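Local coordinates for protein hydrolase (Burkholderia cenocepacia, PDB 4QKU) that probably hydrolyses fumarylacetoacetate to fumarate and acetoacetate, the last step of phenylalanine and tyrosine breakdown, using bound metal ions, at residues Val76-Gly81 with Arg98-Ser103. Numbering follows the deposited sequence.
Sequences VTLPAG and RDAWRS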
# COMPACT_ATOMS: atom_id res chain seq x y z
N VAL B 76 -9.91 -17.09 -29.70
CA VAL B 76 -9.03 -17.32 -28.57
C VAL B 76 -9.89 -17.89 -27.46
O VAL B 76 -11.00 -17.42 -27.23
CB VAL B 76 -8.29 -16.04 -28.10
CG1 VAL B 76 -9.26 -15.04 -27.49
CG2 VAL B 76 -7.20 -16.37 -27.10
N THR B 77 -9.40 -18.93 -26.80
CA THR B 77 -10.19 -19.59 -25.79
C THR B 77 -9.42 -19.68 -24.49
O THR B 77 -8.20 -19.78 -24.49
CB THR B 77 -10.68 -20.99 -26.25
OG1 THR B 77 -9.58 -21.72 -26.79
CG2 THR B 77 -11.77 -20.88 -27.32
N LEU B 78 -10.15 -19.61 -23.38
CA LEU B 78 -9.59 -19.63 -22.05
C LEU B 78 -10.25 -20.76 -21.26
O LEU B 78 -11.23 -21.34 -21.73
CB LEU B 78 -9.87 -18.29 -21.39
CG LEU B 78 -8.83 -17.24 -21.76
CD1 LEU B 78 -9.37 -15.82 -21.62
CD2 LEU B 78 -7.61 -17.44 -20.88
N PRO B 79 -9.71 -21.08 -20.07
CA PRO B 79 -10.41 -22.00 -19.18
C PRO B 79 -11.87 -21.62 -19.05
O PRO B 79 -12.19 -20.43 -18.97
CB PRO B 79 -9.71 -21.79 -17.83
CG PRO B 79 -8.33 -21.32 -18.17
CD PRO B 79 -8.44 -20.59 -19.48
N ALA B 80 -12.76 -22.61 -19.06
CA ALA B 80 -14.16 -22.33 -18.74
C ALA B 80 -14.21 -21.62 -17.37
O ALA B 80 -13.47 -21.99 -16.46
CB ALA B 80 -14.96 -23.62 -18.70
N GLY B 81 -15.05 -20.60 -17.25
CA GLY B 81 -15.24 -19.94 -15.97
C GLY B 81 -15.84 -18.57 -16.11
O GLY B 81 -16.54 -18.30 -17.09
N ARG B 98 -0.17 -19.21 -14.88
CA ARG B 98 0.78 -19.28 -15.98
C ARG B 98 0.35 -20.13 -17.18
O ARG B 98 0.70 -19.82 -18.31
CB ARG B 98 2.14 -19.76 -15.47
CG ARG B 98 3.23 -19.53 -16.48
CD ARG B 98 4.58 -19.45 -15.81
NE ARG B 98 4.98 -20.74 -15.26
CZ ARG B 98 6.18 -20.98 -14.73
NH1 ARG B 98 6.48 -22.19 -14.27
NH2 ARG B 98 7.09 -20.00 -14.67
N ASP B 99 -0.36 -21.22 -16.93
CA ASP B 99 -0.83 -22.05 -18.04
C ASP B 99 -1.74 -21.26 -18.94
O ASP B 99 -1.65 -21.35 -20.16
CB ASP B 99 -1.54 -23.31 -17.54
CG ASP B 99 -0.59 -24.29 -16.86
OD1 ASP B 99 0.65 -24.12 -16.98
OD2 ASP B 99 -1.09 -25.23 -16.19
N ALA B 100 -2.58 -20.43 -18.35
CA ALA B 100 -3.47 -19.55 -19.11
C ALA B 100 -2.69 -18.46 -19.89
O ALA B 100 -2.99 -18.21 -21.06
CB ALA B 100 -4.51 -18.93 -18.18
N TRP B 101 -1.71 -17.84 -19.24
CA TRP B 101 -0.91 -16.79 -19.87
C TRP B 101 -0.28 -17.35 -21.13
O TRP B 101 -0.29 -16.72 -22.18
CB TRP B 101 0.22 -16.25 -18.98
CG TRP B 101 -0.15 -15.91 -17.57
CD1 TRP B 101 -1.41 -15.61 -17.08
CD2 TRP B 101 0.74 -15.79 -16.46
NE1 TRP B 101 -1.33 -15.34 -15.74
CE2 TRP B 101 -0.03 -15.45 -15.34
CE3 TRP B 101 2.12 -15.91 -16.31
CZ2 TRP B 101 0.53 -15.26 -14.09
CZ3 TRP B 101 2.67 -15.72 -15.05
CH2 TRP B 101 1.87 -15.40 -13.97
N ARG B 102 0.30 -18.54 -20.99
CA ARG B 102 0.97 -19.18 -22.08
C ARG B 102 -0.02 -19.63 -23.13
O ARG B 102 0.18 -19.35 -24.31
CB ARG B 102 1.80 -20.34 -21.58
CG ARG B 102 3.08 -19.82 -20.97
CD ARG B 102 3.81 -20.87 -20.15
NE ARG B 102 4.99 -20.25 -19.55
CZ ARG B 102 5.96 -20.91 -18.93
NH1 ARG B 102 5.89 -22.23 -18.82
NH2 ARG B 102 7.01 -20.25 -18.45
N SER B 103 -1.10 -20.28 -22.71
CA SER B 103 -2.10 -20.70 -23.67
C SER B 103 -2.54 -19.51 -24.55
O SER B 103 -2.56 -19.61 -25.77
CB SER B 103 -3.31 -21.30 -23.00
OG SER B 103 -4.34 -21.47 -23.95
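With chi1 -84° the CG of L78 lies roughly opposite its backbone C, and with chi2 156° CD1 runs on nearly opposite CA, so that CD2 is the branch beside A100. This is loop-on-helix packing within the N-terminal region of this FAH-family protein. The extended segment 76-81 passes beside the first turns of helix 98-111. L78 CD2 lies 4.4 Å from A100 CB. The ring of P79 reaches the same methyl through its CD, at 4.5 Å from A100 CB. A100 therefore points its one methyl at two successive loop residues and is itself buried. The touch is light, and 116 Å² is buried in all. V84, L85, L96 and V104 also touch L78, so the leucine sits in a small apolar cluster between loop and helix. Further along, Q107 of the same helix joins the two segments: its OE1 accepts from T77 N and its NE2 donates to S103 O. The CB of W101 points away from the loop, and its ring meets F249 edge-to-face. At the S103 end the approach is polar but loose, with T77 O 4.2 Å from S103 OG.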